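Local coordinates for protein sugar-phosphate aldolase (Thermotoga maritima, PDB 1PVT) that adopts the alpha/beta fold of the class II aldolase and adducin family, with a large mixed sheet flanked by helices, at residues N47-Y53 and V84-Y90; P104-I109 and G171-L177; H127-L131 and L213-E218; I162-F167 and A188-H194. All coordinates share one frame; numbering follows the deposited sequence.

Contact 1. Residues N47-Y53 and V84-Y90; sequences NEYGFDY and VLPGKHY
Asn47 and Tyr90 form an antiparallel hydrogen-bonded pair in which one carbonyl serves backbone and side chain together. Asn47 N donates to Tyr90 O at 2.7 Å, and Tyr90 N answers to Asn47 O at 2.9 Å. The same Asn47 O takes a further bond from His89 ND1 at 3.1 Å; this donor stands above the carbonyl plane, 67° out of it, while the oxygen lies close to the plane of the imidazole. Past the Glu48–His89 pair, Tyr49 N donates to Lys88 O at 2.8 Å. On the face that carries Asn47 and Tyr90, Asn47 CB rests over the phenol ring, with amide and ring planes 26° apart. Tyr90 CG lies between its own backbone N and carbonyl carbon (chi1 74°), which carries the ring back across Asn47. Tyr49 brings CE2 to 3.4 Å from Tyr90 CB and turns a ring edge to the oxygens of Leu85 and Gly87. After the corner at Gly50 and Phe51, Tyr53 and Gly87 pair again, Gly87 N reaching Tyr53 O at 2.7 Å. Farther out, Lys98 holds Asn47 OD1, Pro56 O is bonded to Tyr53 OH, and Phe103 meets the Tyr90 ring edge-to-face. Backbone bonding thus resumes beyond the corner, and the bond to Asn47 O is consistent with a proton on ND1 of His89.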
loop_
_atom_site.group_PDB
_atom_site.type_symbol
_atom_site.label_atom_id
_atom_site.label_comp_id
_atom_site.label_asym_id
_atom_site.label_seq_id
_atom_site.Cartn_x
_atom_site.Cartn_y
_atom_site.Cartn_z
ATOM N N ASN A 47 10.337 13.938 -15.011
ATOM C CA ASN A 47 9.214 14.672 -14.475
ATOM C C ASN A 47 9.540 15.365 -13.167
ATOM O O ASN A 47 10.535 15.044 -12.499
ATOM C CB ASN A 47 8.038 13.712 -14.308
ATOM C CG ASN A 47 7.782 12.885 -15.563
ATOM O OD1 ASN A 47 6.941 13.235 -16.391
ATOM N ND2 ASN A 47 8.527 11.792 -15.714
ATOM N N GLU A 48 8.683 16.317 -12.814
ATOM C CA GLU A 48 8.839 17.108 -11.602
ATOM C C GLU A 48 8.048 16.555 -10.428
ATOM O O GLU A 48 6.828 16.409 -10.504
ATOM C CB GLU A 48 8.384 18.541 -11.868
ATOM C CG GLU A 48 9.025 19.179 -13.091
ATOM C CD GLU A 48 8.395 20.516 -13.444
ATOM O OE1 GLU A 48 8.213 21.344 -12.525
ATOM O OE2 GLU A 48 8.086 20.746 -14.634
ATOM N N TYR A 49 8.753 16.257 -9.341
ATOM C CA TYR A 49 8.115 15.752 -8.137
ATOM C C TYR A 49 6.920 16.627 -7.771
ATOM O O TYR A 49 5.957 16.154 -7.169
ATOM C CB TYR A 49 9.094 15.781 -6.970
ATOM C CG TYR A 49 10.119 14.682 -6.969
ATOM C CD1 TYR A 49 11.477 14.974 -6.856
ATOM C CD2 TYR A 49 9.735 13.349 -7.031
ATOM C CE1 TYR A 49 12.428 13.965 -6.802
ATOM C CE2 TYR A 49 10.678 12.331 -6.977
ATOM C CZ TYR A 49 12.021 12.648 -6.863
ATOM O OH TYR A 49 12.952 11.644 -6.819
ATOM N N GLY A 50 6.987 17.903 -8.139
ATOM C CA GLY A 50 5.916 18.825 -7.806
ATOM C C GLY A 50 6.222 19.381 -6.428
ATOM O O GLY A 50 5.522 20.247 -5.906
ATOM N N PHE A 51 7.295 18.853 -5.848
ATOM C CA PHE A 51 7.774 19.245 -4.528
ATOM C C PHE A 51 9.260 18.901 -4.445
ATOM O O PHE A 51 9.785 18.216 -5.327
ATOM C CB PHE A 51 6.991 18.499 -3.441
ATOM C CG PHE A 51 7.105 16.990 -3.513
ATOM C CD1 PHE A 51 8.145 16.321 -2.864
ATOM C CD2 PHE A 51 6.157 16.239 -4.209
ATOM C CE1 PHE A 51 8.234 14.927 -2.903
ATOM C CE2 PHE A 51 6.239 14.851 -4.255
ATOM C CZ PHE A 51 7.278 14.192 -3.601
ATOM N N ASP A 52 9.947 19.363 -3.403
ATOM C CA ASP A 52 11.373 19.070 -3.302
ATOM C C ASP A 52 11.736 17.821 -2.521
ATOM O O ASP A 52 11.664 17.789 -1.285
ATOM C CB ASP A 52 12.148 20.238 -2.705
ATOM C CG ASP A 52 13.644 19.973 -2.688
ATOM O OD1 ASP A 52 14.093 19.064 -1.945
ATOM O OD2 ASP A 52 14.365 20.664 -3.439
ATOM N N TYR A 53 12.162 16.802 -3.258
ATOM C CA TYR A 53 12.554 15.545 -2.662
ATOM C C TYR A 53 13.982 15.632 -2.144
ATOM O O TYR A 53 14.901 15.986 -2.881
ATOM C CB TYR A 53 12.444 14.428 -3.689
ATOM C CG TYR A 53 12.892 13.111 -3.147
ATOM C CD1 TYR A 53 12.222 12.520 -2.082
ATOM C CD2 TYR A 53 14.009 12.467 -3.669
ATOM C CE1 TYR A 53 12.650 11.314 -1.543
ATOM C CE2 TYR A 53 14.455 11.259 -3.142
ATOM C CZ TYR A 53 13.769 10.682 -2.078
ATOM O OH TYR A 53 14.191 9.473 -1.549
ATOM N N VAL A 84 14.240 7.533 -8.410
ATOM C CA VAL A 84 14.019 8.655 -7.515
ATOM C C VAL A 84 15.328 9.339 -7.141
ATOM O O VAL A 84 16.155 8.807 -6.384
ATOM C CB VAL A 84 13.265 8.197 -6.248
ATOM C CG1 VAL A 84 13.078 9.356 -5.294
ATOM C CG2 VAL A 84 11.905 7.639 -6.640
ATOM N N LEU A 85 15.502 10.528 -7.711
ATOM C CA LEU A 85 16.683 11.337 -7.485
ATOM C C LEU A 85 16.318 12.570 -6.715
ATOM O O LEU A 85 15.359 13.272 -7.060
ATOM C CB LEU A 85 17.311 11.757 -8.809
ATOM C CG LEU A 85 17.988 10.601 -9.535
ATOM C CD1 LEU A 85 18.417 11.068 -10.905
ATOM C CD2 LEU A 85 19.169 10.083 -8.705
ATOM N N PRO A 86 17.081 12.855 -5.656
ATOM C CA PRO A 86 16.816 14.036 -4.841
ATOM C C PRO A 86 16.571 15.210 -5.770
ATOM O O PRO A 86 16.760 15.120 -6.990
ATOM C CB PRO A 86 18.103 14.192 -4.041
ATOM C CG PRO A 86 18.550 12.767 -3.852
ATOM C CD PRO A 86 18.306 12.161 -5.215
ATOM N N GLY A 87 16.156 16.322 -5.198
ATOM C CA GLY A 87 15.912 17.473 -6.029
ATOM C C GLY A 87 14.447 17.509 -6.334
ATOM O O GLY A 87 13.632 17.053 -5.535
ATOM N N LYS A 88 14.108 18.033 -7.503
ATOM C CA LYS A 88 12.715 18.156 -7.892
ATOM C C LYS A 88 12.395 17.266 -9.081
ATOM O O LYS A 88 11.284 17.303 -9.624
ATOM C CB LYS A 88 12.418 19.620 -8.225
ATOM C CG LYS A 88 12.691 20.577 -7.059
ATOM C CD LYS A 88 12.778 22.028 -7.515
ATOM C CE LYS A 88 11.512 22.460 -8.255
ATOM N NZ LYS A 88 11.621 23.857 -8.780
ATOM N N HIS A 89 13.361 16.446 -9.477
ATOM C CA HIS A 89 13.139 15.585 -10.618
ATOM C C HIS A 89 13.338 14.105 -10.401
ATOM O O HIS A 89 14.210 13.657 -9.643
ATOM C CB HIS A 89 13.989 16.062 -11.792
ATOM C CG HIS A 89 13.564 17.395 -12.322
ATOM N ND1 HIS A 89 12.312 17.614 -12.859
ATOM C CD2 HIS A 89 14.204 18.587 -12.360
ATOM C CE1 HIS A 89 12.199 18.885 -13.206
ATOM N NE2 HIS A 89 13.333 19.498 -12.913
ATOM N N TYR A 90 12.474 13.362 -11.078
ATOM C CA TYR A 90 12.484 11.914 -11.058
ATOM C C TYR A 90 12.291 11.550 -12.517
ATOM O O TYR A 90 11.664 12.309 -13.272
ATOM C CB TYR A 90 11.330 11.372 -10.214
ATOM C CG TYR A 90 9.960 11.469 -10.862
ATOM C CD1 TYR A 90 9.515 10.487 -11.756
ATOM C CD2 TYR A 90 9.089 12.509 -10.540
ATOM C CE1 TYR A 90 8.231 10.532 -12.305
ATOM C CE2 TYR A 90 7.800 12.564 -11.083
ATOM C CZ TYR A 90 7.377 11.571 -11.961
ATOM O OH TYR A 90 6.092 11.612 -12.468
#

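Contact 2. Residues P104-I109 and G171-L177; sequences PTHLMI and GSVELGL
Met108, present as selenomethionine, lies over Gly176 and Val173, where two helices run close together in roughly the same direction. The short axes of 104-109 and 173-177 approach to 7.1 Å and are inclined by 32°. Gly176 has no side chain to hold the backbones apart, and its CA comes within 4.4 Å of Thr105 CA. Met108 sets CG beside its backbone N (chi1 -67°) and then bends at chi2; its CB rests 3.8 Å from Gly176 CA, and the methyl CE reaches Val173 CG2 at 3.5 Å. Thr105 divides its branches: CG2, anti to the backbone N, packs against Gly176, whereas OG1 turns to Ser172 O as a donor, though its place in the model is less sure. Ser172 itself is the N-cap, its OG accepting from Leu175 N at 3.0 Å. Around the pair, Phe51 packs on Met108, Ile109 touches Ile123 of strand 122-126, and Thr105 and Leu175 both lean on Trp191 of strand 188-191.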
loop_
_atom_site.group_PDB
_atom_site.type_symbol
_atom_site.label_atom_id
_atom_site.label_comp_id
_atom_site.label_asym_id
_atom_site.label_seq_id
_atom_site.Cartn_x
_atom_site.Cartn_y
_atom_site.Cartn_z
ATOM N N PRO A 104 3.498 10.586 -4.164
ATOM C CA PRO A 104 4.193 11.355 -3.131
ATOM C C PRO A 104 4.144 10.658 -1.783
ATOM O O PRO A 104 5.160 10.539 -1.083
ATOM C CB PRO A 104 3.424 12.660 -3.111
ATOM C CG PRO A 104 3.004 12.810 -4.537
ATOM C CD PRO A 104 2.527 11.436 -4.875
ATOM N N THR A 105 2.947 10.201 -1.420
ATOM C CA THR A 105 2.747 9.516 -0.154
ATOM C C THR A 105 3.655 8.299 -0.064
ATOM O O THR A 105 4.422 8.159 0.881
ATOM C CB THR A 105 1.304 9.065 -0.002
ATOM O OG1 THR A 105 0.431 10.190 -0.160
ATOM C CG2 THR A 105 1.099 8.467 1.362
ATOM N N HIS A 106 3.569 7.427 -1.063
ATOM C CA HIS A 106 4.395 6.220 -1.129
ATOM C C HIS A 106 5.852 6.607 -0.992
ATOM O O HIS A 106 6.643 5.934 -0.320
ATOM C CB HIS A 106 4.210 5.522 -2.481
ATOM C CG HIS A 106 2.908 4.797 -2.617
ATOM N ND1 HIS A 106 2.824 3.421 -2.644
ATOM C CD2 HIS A 106 1.637 5.253 -2.709
ATOM C CE1 HIS A 106 1.558 3.061 -2.746
ATOM N NE2 HIS A 106 0.816 4.154 -2.787
ATOM N N LEU A 107 6.197 7.701 -1.661
ATOM C CA LEU A 107 7.551 8.199 -1.641
ATOM C C LEU A 107 8.040 8.261 -0.222
ATOM O O LEU A 107 9.051 7.650 0.126
ATOM C CB LEU A 107 7.615 9.593 -2.244
ATOM C CG LEU A 107 8.617 9.713 -3.385
ATOM C CD1 LEU A 107 8.884 11.183 -3.646
ATOM C CD2 LEU A 107 9.908 8.980 -3.030
HETATM N N MSE A 108 7.297 8.988 0.603
HETATM C CA MSE A 108 7.670 9.159 1.991
HETATM C C MSE A 108 7.892 7.883 2.775
HETATM O O MSE A 108 8.911 7.748 3.454
HETATM C CB MSE A 108 6.652 10.041 2.704
HETATM C CG MSE A 108 6.666 11.482 2.202
HETATM SE SE MSE A 108 8.478 12.166 1.816
HETATM C CE MSE A 108 8.172 12.764 -0.025
ATOM N N ILE A 109 6.953 6.945 2.689
ATOM C CA ILE A 109 7.108 5.691 3.421
ATOM C C ILE A 109 8.348 4.969 2.929
ATOM O O ILE A 109 9.108 4.394 3.718
ATOM C CB ILE A 109 5.924 4.724 3.220
ATOM C CG1 ILE A 109 4.604 5.397 3.589
ATOM C CG2 ILE A 109 6.129 3.487 4.085
ATOM C CD1 ILE A 109 3.994 6.207 2.474
ATOM N N GLY A 171 -2.885 11.533 -1.137
ATOM C CA GLY A 171 -1.558 11.389 -1.721
ATOM C C GLY A 171 -0.607 12.557 -1.510
ATOM O O GLY A 171 0.093 12.968 -2.435
ATOM N N SER A 172 -0.586 13.080 -0.287
ATOM C CA SER A 172 0.267 14.202 0.080
ATOM C C SER A 172 1.491 13.681 0.805
ATOM O O SER A 172 1.517 12.547 1.279
ATOM C CB SER A 172 -0.483 15.148 1.005
ATOM O OG SER A 172 -0.772 14.502 2.232
ATOM N N VAL A 173 2.513 14.516 0.895
ATOM C CA VAL A 173 3.723 14.114 1.583
ATOM C C VAL A 173 3.369 13.875 3.041
ATOM O O VAL A 173 3.861 12.943 3.681
ATOM C CB VAL A 173 4.798 15.212 1.481
ATOM C CG1 VAL A 173 5.783 15.082 2.630
ATOM C CG2 VAL A 173 5.536 15.095 0.144
ATOM N N GLU A 174 2.493 14.736 3.545
ATOM C CA GLU A 174 2.016 14.696 4.927
ATOM C C GLU A 174 1.470 13.323 5.274
ATOM O O GLU A 174 1.863 12.703 6.270
ATOM C CB GLU A 174 0.900 15.726 5.104
ATOM C CG GLU A 174 0.379 15.863 6.518
ATOM C CD GLU A 174 -1.099 16.228 6.558
ATOM O OE1 GLU A 174 -1.941 15.300 6.487
ATOM O OE2 GLU A 174 -1.422 17.440 6.645
ATOM N N LEU A 175 0.536 12.874 4.444
ATOM C CA LEU A 175 -0.091 11.584 4.626
ATOM C C LEU A 175 1.022 10.575 4.898
ATOM O O LEU A 175 0.967 9.804 5.862
ATOM C CB LEU A 175 -0.876 11.223 3.359
ATOM C CG LEU A 175 -1.736 9.953 3.370
ATOM C CD1 LEU A 175 -2.681 9.969 4.569
ATOM C CD2 LEU A 175 -2.513 9.857 2.061
ATOM N N GLY A 176 2.049 10.615 4.055
ATOM C CA GLY A 176 3.167 9.702 4.204
ATOM C C GLY A 176 3.869 9.861 5.534
ATOM O O GLY A 176 3.971 8.908 6.310
ATOM N N LEU A 177 4.359 11.074 5.784
ATOM C CA LEU A 177 5.051 11.393 7.027
ATOM C C LEU A 177 4.209 10.862 8.189
ATOM O O LEU A 177 4.693 10.074 9.017
ATOM C CB LEU A 177 5.235 12.909 7.152
ATOM C CG LEU A 177 5.935 13.617 5.988
ATOM C CD1 LEU A 177 5.998 15.101 6.282
ATOM C CD2 LEU A 177 7.330 13.054 5.779
#

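Contact 3. Residues H127-L131 and L213-E218; sequences HPLNL and LEKAAE
Glu214 reaches from the long helix 203-224 to the first turn of helix 129-134, where Asn130 and Leu131 present N-H groups to its carboxylate. OE2 accepts twice from one residue. Asn130 ND2 donates at 2.9 Å to Glu214 OE2 and almost in its own amide plane, and Asn130 N makes a longer bond of 3.3 Å to the same Glu214 OE2. Both donors arrive on the syn side of that oxygen, and the amide and carboxylate planes are nearly coplanar, 25° apart. Glu214 OE1 is engaged less firmly, by a weak bond from Leu131 N at 2.9 Å with an N-H...O angle of 128°. A bend at chi2 (-45°) turns the glutamate toward these donors, with Pro128, at the N-cap position, lying against its CG. Glu218 OE1 is also near Asn130 ND2, but the angle is too poor for a hydrogen bond. Apolar groups flank the polar cluster: Leu131 CD2 lies 3.9 Å from Leu213 CB, and Asn130 CB lies 4.0 Å from Ala217 CB. Leu22 also touches the Glu214 side chain. The arrangement is that of an acidic side chain placed at the amino end of another helix, where the Asn130 amide and, less firmly, two backbone N-H groups meet it and the helix dipole would be expected to favour its negative charge.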
loop_
_atom_site.group_PDB
_atom_site.type_symbol
_atom_site.label_atom_id
_atom_site.label_comp_id
_atom_site.label_asym_id
_atom_site.label_seq_id
_atom_site.Cartn_x
_atom_site.Cartn_y
_atom_site.Cartn_z
ATOM N N HIS A 127 -9.068 -0.571 -0.790
ATOM C CA HIS A 127 -10.250 -0.300 0.032
ATOM C C HIS A 127 -11.110 -1.528 0.262
ATOM O O HIS A 127 -12.137 -1.711 -0.384
ATOM C CB HIS A 127 -11.112 0.781 -0.624
ATOM C CG HIS A 127 -10.362 2.036 -0.914
ATOM N ND1 HIS A 127 -9.718 2.253 -2.112
ATOM C CD2 HIS A 127 -10.067 3.099 -0.128
ATOM C CE1 HIS A 127 -9.050 3.394 -2.048
ATOM N NE2 HIS A 127 -9.245 3.926 -0.854
ATOM N N PRO A 128 -10.707 -2.386 1.197
ATOM C CA PRO A 128 -11.482 -3.589 1.471
ATOM C C PRO A 128 -12.865 -3.221 1.978
ATOM O O PRO A 128 -13.001 -2.400 2.884
ATOM C CB PRO A 128 -10.656 -4.287 2.540
ATOM C CG PRO A 128 -9.276 -3.858 2.228
ATOM C CD PRO A 128 -9.464 -2.387 1.975
ATOM N N LEU A 129 -13.879 -3.841 1.384
ATOM C CA LEU A 129 -15.273 -3.624 1.741
ATOM C C LEU A 129 -15.578 -3.717 3.241
ATOM O O LEU A 129 -16.169 -2.814 3.825
ATOM C CB LEU A 129 -16.126 -4.640 0.992
ATOM C CG LEU A 129 -17.406 -5.088 1.688
ATOM C CD1 LEU A 129 -18.383 -3.942 1.713
ATOM C CD2 LEU A 129 -18.005 -6.277 0.961
ATOM N N ASN A 130 -15.189 -4.818 3.862
ATOM C CA ASN A 130 -15.461 -5.001 5.275
ATOM C C ASN A 130 -14.710 -4.058 6.182
ATOM O O ASN A 130 -15.269 -3.546 7.143
ATOM C CB ASN A 130 -15.164 -6.437 5.675
ATOM C CG ASN A 130 -16.233 -7.395 5.208
ATOM O OD1 ASN A 130 -17.287 -7.506 5.823
ATOM N ND2 ASN A 130 -15.976 -8.079 4.104
ATOM N N LEU A 131 -13.435 -3.837 5.891
ATOM C CA LEU A 131 -12.630 -2.935 6.706
ATOM C C LEU A 131 -13.204 -1.542 6.526
ATOM O O LEU A 131 -13.168 -0.704 7.429
ATOM C CB LEU A 131 -11.178 -2.965 6.246
ATOM C CG LEU A 131 -10.171 -3.104 7.383
ATOM C CD1 LEU A 131 -10.666 -4.116 8.409
ATOM C CD2 LEU A 131 -8.840 -3.552 6.796
ATOM N N LEU A 213 -6.350 -8.973 7.258
ATOM C CA LEU A 213 -7.071 -7.903 7.926
ATOM C C LEU A 213 -8.536 -7.952 7.529
ATOM O O LEU A 213 -9.429 -7.850 8.370
ATOM C CB LEU A 213 -6.496 -6.544 7.556
ATOM C CG LEU A 213 -5.259 -6.138 8.354
ATOM C CD1 LEU A 213 -4.966 -4.666 8.097
ATOM C CD2 LEU A 213 -5.495 -6.370 9.851
ATOM N N GLU A 214 -8.781 -8.113 6.235
ATOM C CA GLU A 214 -10.145 -8.180 5.729
ATOM C C GLU A 214 -10.922 -9.301 6.403
ATOM O O GLU A 214 -12.031 -9.101 6.900
ATOM C CB GLU A 214 -10.140 -8.449 4.229
ATOM C CG GLU A 214 -10.868 -7.421 3.385
ATOM C CD GLU A 214 -12.207 -7.018 3.955
ATOM O OE1 GLU A 214 -12.226 -6.309 4.983
ATOM O OE2 GLU A 214 -13.240 -7.407 3.371
ATOM N N LYS A 215 -10.329 -10.488 6.404
ATOM C CA LYS A 215 -10.977 -11.643 6.988
ATOM C C LYS A 215 -11.377 -11.348 8.412
ATOM O O LYS A 215 -12.510 -11.607 8.801
ATOM C CB LYS A 215 -10.054 -12.855 6.932
ATOM C CG LYS A 215 -10.813 -14.153 6.930
ATOM C CD LYS A 215 -10.011 -15.262 6.267
ATOM C CE LYS A 215 -10.834 -16.553 6.090
ATOM N NZ LYS A 215 -10.149 -17.565 5.203
ATOM N N ALA A 216 -10.461 -10.780 9.188
ATOM C CA ALA A 216 -10.761 -10.462 10.577
ATOM C C ALA A 216 -11.892 -9.470 10.658
ATOM O O ALA A 216 -12.768 -9.591 11.500
ATOM C CB ALA A 216 -9.553 -9.900 11.254
ATOM N N ALA A 217 -11.872 -8.480 9.781
ATOM C CA ALA A 217 -12.920 -7.479 9.790
ATOM C C ALA A 217 -14.221 -8.172 9.484
ATOM O O ALA A 217 -15.227 -7.964 10.158
ATOM C CB ALA A 217 -12.647 -6.431 8.749
ATOM N N GLU A 218 -14.192 -9.015 8.461
ATOM C CA GLU A 218 -15.381 -9.727 8.041
ATOM C C GLU A 218 -15.948 -10.618 9.134
ATOM O O GLU A 218 -17.167 -10.678 9.324
ATOM C CB GLU A 218 -15.081 -10.554 6.803
ATOM C CG GLU A 218 -16.328 -11.104 6.168
ATOM C CD GLU A 218 -16.109 -11.470 4.726
ATOM O OE1 GLU A 218 -14.955 -11.318 4.250
ATOM O OE2 GLU A 218 -17.089 -11.901 4.072
#

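Contact 4. Residues I162-F167 and A188-H194; sequences ISVVEF and AVLWDKH
Ile162 meets Ala188 and Leu190 at the start of two parallel neighbouring strands, 163-165 and 188-191, which helix 173-182 joins into a beta-alpha-beta unit. Ile162 sends CG2 to 3.5 Å from Ala188 CB, while CG1, held between the backbone N and carbonyl carbon (chi1 45°), directs CD1 to 3.7 Å from Leu190 CD1. Ser163 then offers its carbonyl O to Leu190 N at 2.9 Å; its OG bonds weakly to Lys182 O in the connecting helix. Val164 shares a face with Leu190, and its CG1 also packs on Asp192 CB. Val165 N continues the parallel pattern by donating to Leu190 O at 2.9 Å, and its CG2 turns toward Val189 CG1 on the other face. Its carbonyl takes a weak bond, with Asp192 N 3.3 Å from Val165 O. Glu166 looks elsewhere, to salt bridges with Lys178 and Lys182. Phe167 ends the segment inside an aromatic cluster. The six-membered ring of Trp191 is inclined at 52° to the Phe167 ring, in an oblique arrangement. A type II beta turn from Trp191 to His194, closed by His194 N to Trp191 O at 2.6 Å, brings the imidazole over the phenyl ring as a face-to-face stack with planes 5° apart. There His194 ND1 stands 3.2 Å above the plane of the Phe167 ring, over its centre.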
loop_
_atom_site.group_PDB
_atom_site.type_symbol
_atom_site.label_atom_id
_atom_site.label_comp_id
_atom_site.label_asym_id
_atom_site.label_seq_id
_atom_site.Cartn_x
_atom_site.Cartn_y
_atom_site.Cartn_z
ATOM N N ILE A 162 -1.957 -2.793 14.644
ATOM C CA ILE A 162 -2.106 -1.732 13.648
ATOM C C ILE A 162 -2.448 -0.370 14.228
ATOM O O ILE A 162 -2.829 -0.254 15.390
ATOM C CB ILE A 162 -3.213 -2.085 12.634
ATOM C CG1 ILE A 162 -4.434 -2.624 13.381
ATOM C CG2 ILE A 162 -2.703 -3.097 11.633
ATOM C CD1 ILE A 162 -5.589 -2.988 12.491
ATOM N N SER A 163 -2.333 0.656 13.392
ATOM C CA SER A 163 -2.637 2.014 13.811
ATOM C C SER A 163 -3.469 2.731 12.755
ATOM O O SER A 163 -3.331 2.472 11.558
ATOM C CB SER A 163 -1.341 2.779 14.050
ATOM O OG SER A 163 -0.535 2.742 12.887
ATOM N N VAL A 164 -4.339 3.627 13.206
ATOM C CA VAL A 164 -5.189 4.381 12.300
ATOM C C VAL A 164 -4.513 5.708 12.028
ATOM O O VAL A 164 -3.692 6.154 12.817
ATOM C CB VAL A 164 -6.565 4.646 12.921
ATOM C CG1 VAL A 164 -7.447 5.363 11.928
ATOM C CG2 VAL A 164 -7.199 3.344 13.351
ATOM N N VAL A 165 -4.861 6.340 10.916
ATOM C CA VAL A 165 -4.268 7.620 10.547
ATOM C C VAL A 165 -5.322 8.618 10.065
ATOM O O VAL A 165 -6.016 8.367 9.079
ATOM C CB VAL A 165 -3.219 7.434 9.430
ATOM C CG1 VAL A 165 -2.726 8.790 8.940
ATOM C CG2 VAL A 165 -2.059 6.600 9.941
ATOM N N GLU A 166 -5.434 9.752 10.759
ATOM C CA GLU A 166 -6.399 10.788 10.392
ATOM C C GLU A 166 -6.098 11.238 8.964
ATOM O O GLU A 166 -5.087 11.895 8.699
ATOM C CB GLU A 166 -6.308 11.990 11.338
ATOM C CG GLU A 166 -5.719 11.696 12.719
ATOM C CD GLU A 166 -4.205 11.468 12.684
ATOM O OE1 GLU A 166 -3.489 12.292 12.061
ATOM O OE2 GLU A 166 -3.729 10.473 13.284
ATOM N N PHE A 167 -6.986 10.865 8.050
ATOM C CA PHE A 167 -6.851 11.190 6.639
ATOM C C PHE A 167 -7.213 12.649 6.380
ATOM O O PHE A 167 -8.340 13.069 6.647
ATOM C CB PHE A 167 -7.774 10.283 5.823
ATOM C CG PHE A 167 -7.396 10.173 4.373
ATOM C CD1 PHE A 167 -6.597 9.124 3.927
ATOM C CD2 PHE A 167 -7.833 11.122 3.452
ATOM C CE1 PHE A 167 -6.242 9.021 2.583
ATOM C CE2 PHE A 167 -7.482 11.025 2.106
ATOM C CZ PHE A 167 -6.685 9.973 1.671
ATOM N N ALA A 188 1.103 -2.457 8.984
ATOM C CA ALA A 188 -0.147 -2.013 8.378
ATOM C C ALA A 188 -0.715 -0.760 9.036
ATOM O O ALA A 188 -0.699 -0.622 10.260
ATOM C CB ALA A 188 -1.178 -3.135 8.428
ATOM N N VAL A 189 -1.221 0.150 8.211
ATOM C CA VAL A 189 -1.822 1.379 8.700
ATOM C C VAL A 189 -3.177 1.554 8.051
ATOM O O VAL A 189 -3.301 1.417 6.837
ATOM C CB VAL A 189 -0.955 2.605 8.365
ATOM C CG1 VAL A 189 -1.831 3.855 8.217
ATOM C CG2 VAL A 189 0.066 2.817 9.471
ATOM N N LEU A 190 -4.188 1.854 8.861
ATOM C CA LEU A 190 -5.537 2.055 8.352
ATOM C C LEU A 190 -5.795 3.531 8.193
ATOM O O LEU A 190 -5.840 4.242 9.192
ATOM C CB LEU A 190 -6.573 1.504 9.326
ATOM C CG LEU A 190 -6.764 0.001 9.418
ATOM C CD1 LEU A 190 -7.432 -0.299 10.729
ATOM C CD2 LEU A 190 -7.584 -0.513 8.245
ATOM N N TRP A 191 -5.942 4.004 6.956
ATOM C CA TRP A 191 -6.244 5.419 6.743
ATOM C C TRP A 191 -7.721 5.508 7.017
ATOM O O TRP A 191 -8.540 5.174 6.164
ATOM C CB TRP A 191 -5.985 5.867 5.306
ATOM C CG TRP A 191 -4.550 5.864 4.904
ATOM C CD1 TRP A 191 -3.463 5.666 5.715
ATOM C CD2 TRP A 191 -4.036 6.057 3.582
ATOM N NE1 TRP A 191 -2.306 5.723 4.972
ATOM C CE2 TRP A 191 -2.631 5.963 3.661
ATOM C CE3 TRP A 191 -4.628 6.297 2.341
ATOM C CZ2 TRP A 191 -1.812 6.102 2.543
ATOM C CZ3 TRP A 191 -3.812 6.435 1.232
ATOM C CH2 TRP A 191 -2.419 6.337 1.341
ATOM N N ASP A 192 -8.056 5.941 8.223
ATOM C CA ASP A 192 -9.440 6.049 8.628
ATOM C C ASP A 192 -10.316 6.619 7.524
ATOM O O ASP A 192 -10.085 7.732 7.046
ATOM C CB ASP A 192 -9.552 6.907 9.888
ATOM C CG ASP A 192 -10.963 6.947 10.433
ATOM O OD1 ASP A 192 -11.811 7.612 9.800
ATOM O OD2 ASP A 192 -11.221 6.302 11.480
ATOM N N LYS A 193 -11.304 5.824 7.115
ATOM C CA LYS A 193 -12.262 6.201 6.085
ATOM C C LYS A 193 -11.743 5.999 4.655
ATOM O O LYS A 193 -12.504 6.120 3.693
ATOM C CB LYS A 193 -12.673 7.661 6.281
ATOM C CG LYS A 193 -14.100 7.972 5.895
ATOM C CD LYS A 193 -15.074 7.434 6.926
ATOM C CE LYS A 193 -16.507 7.800 6.560
ATOM N NZ LYS A 193 -17.481 7.444 7.635
ATOM N N HIS A 194 -10.458 5.685 4.510
ATOM C CA HIS A 194 -9.873 5.504 3.181
ATOM C C HIS A 194 -9.087 4.215 3.025
ATOM O O HIS A 194 -7.956 4.214 2.530
ATOM C CB HIS A 194 -8.966 6.688 2.843
ATOM C CG HIS A 194 -9.651 8.010 2.942
ATOM N ND1 HIS A 194 -9.874 8.815 1.847
ATOM C CD2 HIS A 194 -10.203 8.650 4.000
ATOM C CE1 HIS A 194 -10.539 9.893 2.226
ATOM N NE2 HIS A 194 -10.751 9.817 3.528
#

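How the contacts relate
The four contacts sample one sheet and its helices from end to end. Contacts 1 and 4 involve its two outermost strands within the chain, 45-49 and 163-165, and their centres lie about 27 Å apart. Contact 2 bridges them, about 13 Å from each between centres: Phe51 CZ meets Leu107 CD1 at 3.4 Å on one side, and Leu175 CD2 meets Trp191 CH2 at 3.6 Å on the other. Contact 3 lies beyond, its centre about 35 Å from that of contact 1, and joins contact 4 through Leu131 CD2 and Leu190 CD2, 3.6 Å apart. Along the chain, contact 4 is nested within the loop that contact 3 closes, whereas contacts 2 and 4 interlace through helix 173-182.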